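Local coordinates for protein 1-deoxy-D-xylulose 5-phosphate reductoisomerase (Moraxella catarrhalis, PDB 4ZQG) that catalyses the NAD(P)H-dependent rearrangement and reduction of 1-deoxy-D-xylulose 5-phosphate to 2-C-methyl-D-erythritol 4-phosphate in the MEP pathway of isoprenoid synthesis, the step blocked by fosmidomycin, at residues L132-D137 with A335-N340; Q162-A167 with S262-V267; K184-A189 with Q251-P256; K371-D376 with L392-K397. One frame throughout, in Å; residues are numbered along the deposited sequence. Where two conformers were deposited one is given.

Interaction 1. Residues L132-D137 with A335-N340; sequences LVMAGD and ACIALN
Val133 and Met134 meet Cys336, Ile337 and Asn340 where two helices run nearly antiparallel, their local axes 8.3 Å apart and 159° from each other in direction. The backbones come close at this point. Met134 and Ile337 have their CA atoms 5.2 Å apart, and the carbonyl O of Val133 lies 3.2 Å from CB of Cys336. SG sits beside the cysteine's own backbone N, and the nearest side-chain atom to the other helix is CB. Val133 reaches across with one branch. Its CG1 is anti to the backbone N (chi1 171°) and touches CB of Asn340 at 3.7 Å. The same methyl also packs on CB of Cys336.

The helices belong to different parts of the enzyme. Helix 130-146 lies in the N-terminal, Rossmann-like nucleotide-binding region. Helix 333-351 belongs to the helical C-terminal region of the reductoisomerase. Helix 230-243 borders the junction through Leu234 and Ile237.

Met134 carries the other half of the contact. Its CB and CG pass CG1 of Ile337 at about a right angle, and CD1 of Ile337 ends 3.5 Å from the carbonyl O of Met134. The methionine chain bends at its last torsion, which turns CE aside. Its SD accepts a weak hydrogen bond from ND2 of Asn340 at 3.3 Å, with an N-H...S angle of 155°. The stronger partner of this amide nitrogen is OE2 of Glu344, one helical turn further on. Beyond Ile337, the side chains of Ile391 and Met394 on helix 387-409 continue the apolar packing.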
loop_
_atom_site.group_PDB
_atom_site.type_symbol
_atom_site.label_atom_id
_atom_site.label_comp_id
_atom_site.label_asym_id
_atom_site.label_seq_id
_atom_site.Cartn_x
_atom_site.Cartn_y
_atom_site.Cartn_z
ATOM N N LEU A 132 -16.171 18.917 5.178
ATOM C CA LEU A 132 -15.895 18.819 3.769
ATOM C C LEU A 132 -17.157 18.473 2.951
ATOM O O LEU A 132 -17.330 19.015 1.859
ATOM C CB LEU A 132 -14.757 17.811 3.540
ATOM C CG LEU A 132 -13.410 18.377 3.068
ATOM C CD1 LEU A 132 -13.012 19.747 3.571
ATOM C CD2 LEU A 132 -12.339 17.403 3.455
ATOM N N VAL A 133 -18.042 17.626 3.469
ATOM C CA VAL A 133 -19.299 17.324 2.803
ATOM C C VAL A 133 -20.131 18.580 2.615
ATOM O O VAL A 133 -20.891 18.699 1.667
ATOM C CB VAL A 133 -20.152 16.350 3.621
ATOM C CG1 VAL A 133 -21.541 16.199 3.058
ATOM C CG2 VAL A 133 -19.505 14.990 3.718
ATOM N N MET A 134 -20.016 19.528 3.542
ATOM C CA MET A 134 -20.819 20.759 3.488
ATOM C C MET A 134 -20.141 21.977 2.913
ATOM O O MET A 134 -20.818 22.848 2.400
ATOM C CB MET A 134 -21.326 21.091 4.879
ATOM C CG MET A 134 -22.244 19.998 5.336
ATOM S SD MET A 134 -23.476 20.629 6.437
ATOM C CE MET A 134 -22.362 21.341 7.625
ATOM N N ALA A 135 -18.828 22.054 2.987
ATOM C CA ALA A 135 -18.148 23.252 2.574
ATOM C C ALA A 135 -16.821 22.929 1.935
ATOM O O ALA A 135 -15.859 23.693 2.046
ATOM C CB ALA A 135 -17.960 24.158 3.772
ATOM N N GLY A 136 -16.789 21.802 1.243
ATOM C CA GLY A 136 -15.577 21.319 0.635
ATOM C C GLY A 136 -14.896 22.370 -0.218
ATOM O O GLY A 136 -13.729 22.674 0.016
ATOM N N ASP A 137 -15.608 22.961 -1.177
ATOM C CA ASP A 137 -14.944 23.904 -2.076
ATOM C C ASP A 137 -14.395 25.028 -1.255
ATOM O O ASP A 137 -13.265 25.451 -1.452
ATOM C CB ASP A 137 -15.881 24.504 -3.135
ATOM C CG ASP A 137 -16.628 23.455 -3.933
ATOM O OD1 ASP A 137 -16.009 22.747 -4.790
ATOM O OD2 ASP A 137 -17.858 23.366 -3.689
ATOM N N ALA A 335 -26.647 19.847 -2.781
ATOM C CA ALA A 335 -27.284 18.551 -2.525
ATOM C C ALA A 335 -26.581 17.781 -1.446
ATOM O O ALA A 335 -27.166 16.896 -0.850
ATOM C CB ALA A 335 -27.317 17.715 -3.780
ATOM N N CYS A 336 -25.306 18.065 -1.258
ATOM C CA CYS A 336 -24.515 17.413 -0.213
ATOM C C CYS A 336 -24.884 17.889 1.178
ATOM O O CYS A 336 -24.894 17.103 2.129
ATOM C CB CYS A 336 -23.031 17.610 -0.473
ATOM S SG CYS A 336 -22.532 16.619 -1.895
ATOM N N ILE A 337 -25.220 19.175 1.256
ATOM C CA ILE A 337 -25.780 19.794 2.435
ATOM C C ILE A 337 -27.159 19.227 2.702
ATOM O O ILE A 337 -27.429 18.699 3.766
ATOM C CB ILE A 337 -25.809 21.307 2.262
ATOM C CG1 ILE A 337 -24.377 21.803 2.301
ATOM C CG2 ILE A 337 -26.678 21.964 3.340
ATOM C CD1 ILE A 337 -24.217 23.217 1.825
ATOM N N ALA A 338 -28.033 19.296 1.721
ATOM C CA ALA A 338 -29.308 18.631 1.862
ATOM C C ALA A 338 -29.031 17.252 2.411
ATOM O O ALA A 338 -29.651 16.858 3.361
ATOM C CB ALA A 338 -30.036 18.544 0.526
ATOM N N LEU A 339 -28.070 16.540 1.830
ATOM C CA LEU A 339 -27.796 15.155 2.220
ATOM C C LEU A 339 -27.358 15.022 3.672
ATOM O O LEU A 339 -27.931 14.247 4.425
ATOM C CB LEU A 339 -26.696 14.526 1.361
ATOM C CG LEU A 339 -26.314 13.075 1.715
ATOM C CD1 LEU A 339 -27.090 12.075 0.869
ATOM C CD2 LEU A 339 -24.820 12.854 1.572
ATOM N N ASN A 340 -26.310 15.747 4.017
ATOM C CA ASN A 340 -25.697 15.620 5.311
ATOM C C ASN A 340 -26.603 16.058 6.469
ATOM O O ASN A 340 -26.779 15.316 7.446
ATOM C CB ASN A 340 -24.438 16.442 5.391
ATOM C CG ASN A 340 -23.835 16.367 6.760
ATOM O OD1 ASN A 340 -23.622 15.260 7.279
ATOM N ND2 ASN A 340 -23.646 17.522 7.400
#

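Interaction 2. Residues Q162-A167 with S262-V267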
loop_
_atom_site.group_PDB
_atom_site.type_symbol
_atom_site.label_atom_id
_atom_site.label_comp_id
_atom_site.label_asym_id
_atom_site.label_seq_id
_atom_site.Cartn_x
_atom_site.Cartn_y
_atom_site.Cartn_z
ATOM N N GLN A 162 -1.759 7.833 2.489
ATOM C CA GLN A 162 -0.541 7.077 2.642
ATOM C C GLN A 162 -0.140 6.335 1.369
ATOM O O GLN A 162 1.042 6.090 1.139
ATOM C CB GLN A 162 -0.700 6.039 3.753
ATOM C CG GLN A 162 -0.682 6.582 5.184
ATOM C CD GLN A 162 -0.399 5.495 6.180
ATOM O OE1 GLN A 162 0.619 4.822 6.099
ATOM N NE2 GLN A 162 -1.289 5.321 7.121
ATOM N N CYS A 163 -1.131 5.977 0.560
ATOM C CA CYS A 163 -0.911 5.251 -0.655
ATOM C C CYS A 163 -0.749 6.126 -1.940
ATOM O O CYS A 163 -0.805 5.606 -3.060
ATOM C CB CYS A 163 -2.047 4.257 -0.808
ATOM S SG CYS A 163 -1.866 2.883 0.367
ATOM N N LEU A 164 -0.494 7.428 -1.771
ATOM C CA LEU A 164 -0.419 8.382 -2.872
ATOM C C LEU A 164 0.999 8.928 -2.974
ATOM O O LEU A 164 1.724 8.989 -1.992
ATOM C CB LEU A 164 -1.445 9.504 -2.670
ATOM C CG LEU A 164 -2.888 9.208 -3.094
ATOM C CD1 LEU A 164 -3.866 10.307 -2.742
ATOM C CD2 LEU A 164 -2.968 9.019 -4.612
ATOM N N PRO A 165 1.440 9.295 -4.176
ATOM C CA PRO A 165 2.828 9.728 -4.215
ATOM C C PRO A 165 2.979 11.044 -3.462
ATOM O O PRO A 165 1.985 11.728 -3.240
ATOM C CB PRO A 165 3.115 9.908 -5.710
ATOM C CG PRO A 165 1.978 9.331 -6.443
ATOM C CD PRO A 165 0.833 9.165 -5.518
ATOM N N ALA A 166 4.205 11.408 -3.115
ATOM C CA ALA A 166 4.454 12.604 -2.298
ATOM C C ALA A 166 3.864 13.882 -2.874
ATOM O O ALA A 166 3.096 14.596 -2.201
ATOM C CB ALA A 166 5.935 12.798 -2.109
ATOM N N ALA A 167 4.216 14.166 -4.123
ATOM C CA ALA A 167 3.710 15.329 -4.837
ATOM C C ALA A 167 2.189 15.533 -4.736
ATOM O O ALA A 167 1.715 16.692 -4.667
ATOM C CB ALA A 167 4.141 15.244 -6.276
ATOM N N SER A 262 -8.499 0.936 2.615
ATOM C CA SER A 262 -8.857 1.525 1.324
ATOM C C SER A 262 -7.708 1.251 0.397
ATOM O O SER A 262 -6.664 0.762 0.852
ATOM C CB SER A 262 -9.176 3.029 1.397
ATOM O OG SER A 262 -10.548 3.187 1.671
ATOM N N LEU A 263 -7.929 1.510 -0.900
ATOM C CA LEU A 263 -6.902 1.282 -1.900
ATOM C C LEU A 263 -6.831 2.396 -2.934
ATOM O O LEU A 263 -7.790 3.157 -3.138
ATOM C CB LEU A 263 -7.087 -0.081 -2.581
ATOM C CG LEU A 263 -7.530 -1.255 -1.700
ATOM C CD1 LEU A 263 -9.032 -1.344 -1.648
ATOM C CD2 LEU A 263 -6.997 -2.565 -2.229
ATOM N N VAL A 264 -5.665 2.504 -3.551
ATOM C CA VAL A 264 -5.466 3.323 -4.696
ATOM C C VAL A 264 -5.009 2.454 -5.846
ATOM O O VAL A 264 -3.954 1.848 -5.793
ATOM C CB VAL A 264 -4.406 4.360 -4.425
ATOM C CG1 VAL A 264 -4.129 5.147 -5.672
ATOM C CG2 VAL A 264 -4.896 5.285 -3.321
ATOM N N GLU A 265 -5.834 2.412 -6.889
ATOM C CA GLU A 265 -5.562 1.685 -8.116
ATOM C C GLU A 265 -4.826 2.530 -9.125
ATOM O O GLU A 265 -5.296 3.588 -9.466
ATOM C CB GLU A 265 -6.877 1.257 -8.732
ATOM C CG GLU A 265 -6.714 0.587 -10.074
ATOM C CD GLU A 265 -7.973 -0.039 -10.583
ATOM O OE1 GLU A 265 -9.087 0.238 -10.053
ATOM O OE2 GLU A 265 -7.822 -0.798 -11.567
ATOM N N TYR A 266 -3.678 2.029 -9.587
ATOM C CA TYR A 266 -2.845 2.646 -10.621
ATOM C C TYR A 266 -3.005 1.982 -12.014
ATOM O O TYR A 266 -3.518 0.872 -12.154
ATOM C CB TYR A 266 -1.378 2.594 -10.198
ATOM C CG TYR A 266 -1.058 3.459 -8.988
ATOM C CD1 TYR A 266 -0.476 4.712 -9.143
ATOM C CD2 TYR A 266 -1.330 3.025 -7.704
ATOM C CE1 TYR A 266 -0.170 5.494 -8.069
ATOM C CE2 TYR A 266 -1.040 3.809 -6.617
ATOM C CZ TYR A 266 -0.468 5.051 -6.790
ATOM O OH TYR A 266 -0.181 5.862 -5.695
ATOM N N VAL A 267 -2.537 2.685 -13.043
ATOM C CA VAL A 267 -2.771 2.290 -14.425
ATOM C C VAL A 267 -2.045 1.042 -14.858
ATOM O O VAL A 267 -2.513 0.375 -15.766
ATOM C CB VAL A 267 -2.456 3.423 -15.425
ATOM C CG1 VAL A 267 -3.500 4.524 -15.281
ATOM C CG2 VAL A 267 -1.064 3.984 -15.199
#
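Tyr266 and Pro165 approach from opposite directions, and the phenol end of the tyrosine meets the loop 163-165 at the edge of its ring. The hydroxyl OH donates a hydrogen bond to the carbonyl O of Cys163, 2.7 Å away. This oxygen lies in the plane of the ring, and the donor lies in the carbonyl plane, with a C=O...OH angle of 146°. CD of Pro165 also stands near the ring plane, 3.5 Å from OH. The tyrosine is thus met at its rim by one polar atom and one methylene. Its CG lies beside the backbone N (chi1 -67°), and the ring runs from there out to the 163-165 link.

Cys163 is the first residue to leave helical geometry after helix 155-162, and Pro165 is the N-cap residue of helix 166-170. The tyrosine therefore bonds to the short link between two helices. Its own strand, 260-266, is an inner strand of the four-stranded mixed sheet of the reductoisomerase, so the contact lays the helix link against that sheet.

Val264 points to the same side of the strand as Tyr266 and uses both branches. CG2 packs on CB of Cys163 at 3.9 Å. CG1 meets CD2 of Leu164 at 4.2 Å, and these two side chains cross at about a right angle. Leu164 reaches the valine with the end of its chain. Ile160 of helix 155-162 also packs on Val264, and Ile182 of strand 182-189 touches Tyr266. The second subunit reaches this place too: Arg293 of that neighbouring subunit makes a cation-pi contact with the tyrosine ring.

Interaction 3. Residues K184-A189 with Q251-P256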
loop_
_atom_site.group_PDB
_atom_site.type_symbol
_atom_site.label_atom_id
_atom_site.label_comp_id
_atom_site.label_asym_id
_atom_site.label_seq_id
_atom_site.Cartn_x
_atom_site.Cartn_y
_atom_site.Cartn_z
ATOM N N LYS A 184 -8.165 5.103 -10.086
ATOM C CA LYS A 184 -9.311 5.347 -9.239
ATOM C C LYS A 184 -9.025 5.032 -7.786
ATOM O O LYS A 184 -8.011 4.409 -7.479
ATOM C CB LYS A 184 -10.491 4.549 -9.759
ATOM C CG LYS A 184 -10.364 3.049 -9.697
ATOM C CD LYS A 184 -11.743 2.423 -9.917
ATOM C CE LYS A 184 -12.140 2.431 -11.406
ATOM N NZ LYS A 184 -11.961 1.068 -11.948
ATOM N N LEU A 185 -9.907 5.492 -6.889
ATOM C CA LEU A 185 -9.740 5.266 -5.435
ATOM C C LEU A 185 -10.784 4.277 -4.992
ATOM O O LEU A 185 -11.897 4.324 -5.474
ATOM C CB LEU A 185 -9.892 6.564 -4.663
ATOM C CG LEU A 185 -9.032 7.739 -5.119
ATOM C CD1 LEU A 185 -9.241 8.934 -4.218
ATOM C CD2 LEU A 185 -7.559 7.378 -5.134
ATOM N N TRP A 186 -10.420 3.352 -4.121
ATOM C CA TRP A 186 -11.370 2.369 -3.624
ATOM C C TRP A 186 -11.559 2.600 -2.119
ATOM O O TRP A 186 -10.572 2.545 -1.360
ATOM C CB TRP A 186 -10.835 0.975 -3.857
ATOM C CG TRP A 186 -10.912 0.590 -5.249
ATOM C CD1 TRP A 186 -10.011 0.879 -6.239
ATOM C CD2 TRP A 186 -11.974 -0.128 -5.879
ATOM N NE1 TRP A 186 -10.452 0.383 -7.417
ATOM C CE2 TRP A 186 -11.635 -0.269 -7.221
ATOM C CE3 TRP A 186 -13.163 -0.700 -5.422
ATOM C CZ2 TRP A 186 -12.437 -0.923 -8.118
ATOM C CZ3 TRP A 186 -13.958 -1.378 -6.333
ATOM C CH2 TRP A 186 -13.589 -1.479 -7.656
ATOM N N LEU A 187 -12.787 2.906 -1.702
ATOM C CA LEU A 187 -13.124 3.044 -0.274
ATOM C C LEU A 187 -13.636 1.727 0.243
ATOM O O LEU A 187 -14.591 1.199 -0.288
ATOM C CB LEU A 187 -14.198 4.116 -0.041
ATOM C CG LEU A 187 -13.776 5.556 -0.241
ATOM C CD1 LEU A 187 -14.981 6.441 -0.370
ATOM C CD2 LEU A 187 -12.916 5.993 0.891
ATOM N N THR A 188 -12.998 1.197 1.275
ATOM C CA THR A 188 -13.486 -0.013 1.960
ATOM C C THR A 188 -14.622 0.362 2.952
ATOM O O THR A 188 -14.606 1.415 3.533
ATOM C CB THR A 188 -12.309 -0.706 2.686
ATOM O OG1 THR A 188 -11.399 0.306 3.186
ATOM C CG2 THR A 188 -11.550 -1.551 1.721
ATOM N N ALA A 189 -15.583 -0.527 3.131
ATOM C CA ALA A 189 -16.698 -0.318 4.006
ATOM C C ALA A 189 -16.963 -1.602 4.770
ATOM O O ALA A 189 -17.045 -2.689 4.145
ATOM C CB ALA A 189 -17.920 0.001 3.182
ATOM N N GLN A 251 -14.750 4.403 -6.029
ATOM C CA GLN A 251 -15.682 3.292 -5.920
ATOM C C GLN A 251 -15.618 2.706 -4.525
ATOM O O GLN A 251 -14.705 3.008 -3.774
ATOM C CB GLN A 251 -15.369 2.234 -6.978
ATOM C CG GLN A 251 -15.523 2.769 -8.403
ATOM C CD GLN A 251 -16.847 3.474 -8.659
ATOM O OE1 GLN A 251 -17.912 2.880 -8.508
ATOM N NE2 GLN A 251 -16.779 4.739 -9.074
ATOM N N VAL A 252 -16.593 1.868 -4.191
ATOM C CA VAL A 252 -16.734 1.354 -2.854
ATOM C C VAL A 252 -16.822 -0.123 -2.903
ATOM O O VAL A 252 -17.591 -0.671 -3.701
ATOM C CB VAL A 252 -18.042 1.879 -2.222
ATOM C CG1 VAL A 252 -18.416 1.116 -0.945
ATOM C CG2 VAL A 252 -17.928 3.367 -1.985
ATOM N N VAL A 253 -16.042 -0.760 -2.035
ATOM C CA VAL A 253 -16.068 -2.196 -1.846
ATOM C C VAL A 253 -16.406 -2.519 -0.377
ATOM O O VAL A 253 -15.848 -1.929 0.539
ATOM C CB VAL A 253 -14.715 -2.848 -2.297
ATOM C CG1 VAL A 253 -13.515 -2.313 -1.526
ATOM C CG2 VAL A 253 -14.768 -4.361 -2.191
ATOM N N ILE A 254 -17.316 -3.464 -0.177
ATOM C CA ILE A 254 -17.567 -3.999 1.137
ATOM C C ILE A 254 -16.462 -4.973 1.572
ATOM O O ILE A 254 -16.148 -5.940 0.885
ATOM C CB ILE A 254 -18.915 -4.749 1.197
ATOM C CG1 ILE A 254 -20.102 -3.844 0.848
ATOM C CG2 ILE A 254 -19.119 -5.380 2.555
ATOM C CD1 ILE A 254 -19.950 -2.354 1.135
ATOM N N HIS A 255 -15.976 -4.749 2.787
ATOM C CA HIS A 255 -14.902 -5.514 3.398
ATOM C C HIS A 255 -15.214 -5.609 4.866
ATOM O O HIS A 255 -14.899 -4.672 5.588
ATOM C CB HIS A 255 -13.593 -4.754 3.204
ATOM C CG HIS A 255 -12.443 -5.388 3.893
ATOM N ND1 HIS A 255 -12.241 -6.751 3.872
ATOM C CD2 HIS A 255 -11.432 -4.865 4.614
ATOM C CE1 HIS A 255 -11.157 -7.036 4.562
ATOM N NE2 HIS A 255 -10.657 -5.910 5.028
ATOM N N PRO A 256 -15.842 -6.707 5.322
ATOM C CA PRO A 256 -16.307 -6.808 6.733
ATOM C C PRO A 256 -15.242 -6.885 7.818
ATOM O O PRO A 256 -15.504 -6.500 8.943
ATOM C CB PRO A 256 -17.152 -8.081 6.776
ATOM C CG PRO A 256 -17.217 -8.595 5.392
ATOM C CD PRO A 256 -16.283 -7.835 4.508
#
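Leu187 and Val252 pair in a parallel stretch of sheet, with five backbone hydrogen bonds running from Gln251 N to Leu185 O at one end and from His255 N to Ala189 O at the other. The last is the shortest, 2.7 Å, and nearly straight at 177°. The packing is tight round Ala189, Thr188, Val253 and Ile254, all buried. CB of Ala189 meets CD1 of Ile254 at 3.7 Å on the face shared with Leu187 and Val252. On the other face, CG2 of Thr188 lies beside CG1 of Val253 at 3.9 Å and also touches CB of His255.

The Lys184 end is looser and partly exposed. Gln251 was modelled in two conformers, and its side-chain contact with Lys184 is long and uncertain. In the conformer given, CB of Gln251 sits over one face of Trp186, 4.0 Å from the centroid of its six-membered ring, as a CH-pi contact. NE1 of Trp186 bonds to Glu265 of strand 260-266.

Ala189 lies in the fosmidomycin pocket. Strand 250-254 is an outermost strand of the mixed sheet within the chain, and 182-189 lies between it and strand 260-266. Helices 155-162 and 230-243 pack on the Leu187 face, while Leu303 of the second subunit touches Trp186.

Interaction 4. Residues K371-D376 with L392-K397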
loop_
_atom_site.group_PDB
_atom_site.type_symbol
_atom_site.label_atom_id
_atom_site.label_comp_id
_atom_site.label_asym_id
_atom_site.label_seq_id
_atom_site.Cartn_x
_atom_site.Cartn_y
_atom_site.Cartn_z
ATOM N N LYS A 371 -38.657 20.208 -3.789
ATOM C CA LYS A 371 -38.521 21.368 -4.675
ATOM C C LYS A 371 -37.981 22.601 -3.946
ATOM O O LYS A 371 -37.215 23.382 -4.516
ATOM C CB LYS A 371 -39.837 21.683 -5.385
ATOM C CG LYS A 371 -40.256 20.611 -6.385
ATOM N N THR A 372 -38.339 22.751 -2.681
ATOM C CA THR A 372 -37.870 23.895 -1.886
ATOM C C THR A 372 -36.388 23.796 -1.538
ATOM O O THR A 372 -35.686 24.803 -1.440
ATOM C CB THR A 372 -38.736 24.060 -0.624
ATOM O OG1 THR A 372 -40.099 24.080 -1.044
ATOM C CG2 THR A 372 -38.431 25.351 0.112
ATOM N N ILE A 373 -35.907 22.584 -1.355
ATOM C CA ILE A 373 -34.494 22.393 -1.149
ATOM C C ILE A 373 -33.773 22.596 -2.498
ATOM O O ILE A 373 -32.838 23.389 -2.604
ATOM C CB ILE A 373 -34.240 21.014 -0.494
ATOM C CG1 ILE A 373 -34.644 21.100 0.979
ATOM C CG2 ILE A 373 -32.783 20.592 -0.608
ATOM C CD1 ILE A 373 -34.931 19.773 1.646
ATOM N N ALA A 374 -34.255 21.931 -3.539
ATOM C CA ALA A 374 -33.607 22.018 -4.858
ATOM C C ALA A 374 -33.393 23.439 -5.431
ATOM O O ALA A 374 -32.504 23.636 -6.266
ATOM C CB ALA A 374 -34.341 21.142 -5.861
ATOM N N GLN A 375 -34.174 24.424 -4.993
ATOM C CA GLN A 375 -33.936 25.806 -5.436
ATOM C C GLN A 375 -32.513 26.276 -5.178
ATOM O O GLN A 375 -32.016 27.128 -5.911
ATOM C CB GLN A 375 -34.882 26.846 -4.801
ATOM C CG GLN A 375 -36.209 26.336 -4.253
ATOM C CD GLN A 375 -37.122 27.412 -3.621
ATOM O OE1 GLN A 375 -38.263 27.597 -4.045
ATOM N NE2 GLN A 375 -36.636 28.092 -2.601
ATOM N N ASP A 376 -31.879 25.767 -4.124
ATOM C CA ASP A 376 -30.601 26.326 -3.669
ATOM C C ASP A 376 -29.413 25.526 -4.189
ATOM O O ASP A 376 -28.249 25.911 -3.997
ATOM C CB ASP A 376 -30.569 26.428 -2.135
ATOM C CG ASP A 376 -31.624 27.378 -1.580
ATOM O OD1 ASP A 376 -31.750 28.517 -2.078
ATOM O OD2 ASP A 376 -32.334 26.998 -0.623
ATOM N N LEU A 392 -24.768 27.890 5.862
ATOM C CA LEU A 392 -25.533 27.846 7.122
ATOM C C LEU A 392 -27.032 28.066 6.920
ATOM O O LEU A 392 -27.843 27.387 7.538
ATOM C CB LEU A 392 -24.979 28.865 8.109
ATOM C CG LEU A 392 -23.528 28.616 8.536
ATOM C CD1 LEU A 392 -23.032 29.813 9.324
ATOM C CD2 LEU A 392 -23.359 27.332 9.344
ATOM N N THR A 393 -27.403 28.979 6.030
ATOM C CA THR A 393 -28.822 29.207 5.720
ATOM C C THR A 393 -29.499 27.952 5.179
ATOM O O THR A 393 -30.642 27.657 5.519
ATOM C CB THR A 393 -28.951 30.355 4.715
ATOM O OG1 THR A 393 -28.352 31.517 5.285
ATOM C CG2 THR A 393 -30.399 30.648 4.373
ATOM N N MET A 394 -28.786 27.200 4.347
ATOM C CA MET A 394 -29.345 25.993 3.762
ATOM C C MET A 394 -29.394 24.912 4.786
ATOM O O MET A 394 -30.332 24.122 4.829
ATOM C CB MET A 394 -28.503 25.508 2.587
ATOM C CG MET A 394 -28.967 24.153 2.055
ATOM S SD MET A 394 -29.941 24.307 0.581
ATOM C CE MET A 394 -29.965 22.619 0.047
ATOM N N ASP A 395 -28.352 24.847 5.594
ATOM C CA ASP A 395 -28.396 24.029 6.779
ATOM C C ASP A 395 -29.702 24.272 7.558
ATOM O O ASP A 395 -30.483 23.340 7.726
ATOM C CB ASP A 395 -27.172 24.311 7.644
ATOM C CG ASP A 395 -27.096 23.403 8.855
ATOM O OD1 ASP A 395 -27.214 22.167 8.676
ATOM O OD2 ASP A 395 -26.955 23.953 9.979
ATOM N N LYS A 396 -29.957 25.517 7.984
ATOM C CA LYS A 396 -31.172 25.829 8.821
ATOM C C LYS A 396 -32.414 25.376 8.074
ATOM O O LYS A 396 -33.321 24.770 8.635
ATOM C CB LYS A 396 -31.305 27.326 9.182
ATOM C CG LYS A 396 -30.418 27.834 10.317
ATOM N N LYS A 397 -32.398 25.622 6.775
ATOM C CA LYS A 397 -33.518 25.271 5.939
ATOM C C LYS A 397 -33.767 23.767 5.850
ATOM O O LYS A 397 -34.891 23.303 6.032
ATOM C CB LYS A 397 -33.312 25.851 4.557
ATOM C CG LYS A 397 -34.498 25.651 3.633
ATOM C CD LYS A 397 -34.313 26.542 2.429
ATOM C CE LYS A 397 -35.370 26.276 1.382
ATOM N NZ LYS A 397 -35.213 27.221 0.245
#
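Lys397 reaches from its helix to the 371-376 segment and ends at Thr372 and Asp376. Its CB points toward that segment. CG is anti to the backbone N (chi1 -175°), and the chain stays extended from there to the tip. CD is the first atom to touch, passing 3.7 Å from OD2 of Asp376. CE then crosses the side chain of Thr372 at about a right angle, 3.4 Å from CG2. NZ closes the reach with two hydrogen bonds. One goes to the backbone O of Thr372 at 3.0 Å, with the donor tilted 34° from the carbonyl plane. The other is a salt bridge to OD2 of Asp376, also 3.0 Å long, on the syn side but somewhat out of the carboxylate plane. Two acceptors, one backbone and one side-chain, thus share the ammonium group.

Met394, one turn earlier, works on the apolar side. Its chain bends at chi2 (101°). SD slides past Asp376 to lie 3.5 Å from CB, and CE meets CG2 of Ile373 at 3.5 Å. Ala338 of helix 333-351 touches both Ile373 and Met394.

The contact is a helix-helix junction with a lysine salt bridge on its more exposed side and Met394 packed on Ile373 in its buried part. It joins the 371-376 segment to the long helix 387-409 in the helical C-terminal region of the enzyme.

From the N terminus, the chain passes six of the seven strands of the nucleotide-binding sheet, then enters interaction 1 at 132-137. This contact closes the longest loop, ending at 335-340. Interaction 2 opens inside it at 162-167 and closes at 262-267. Interaction 3 is nested in turn, from 184-189 to 251-256. Both reach the mixed sheet, where strands 182-189 and 260-266 are neighbours, and both touch the second subunit. Interaction 4 follows in series and closes a short loop among the C-terminal helices. It touches interaction 1, with CG2 of Ile337 3.4 Å from CG of Met394. Of the four, interaction 1 alone joins the nucleotide-binding region to the C-terminal helices.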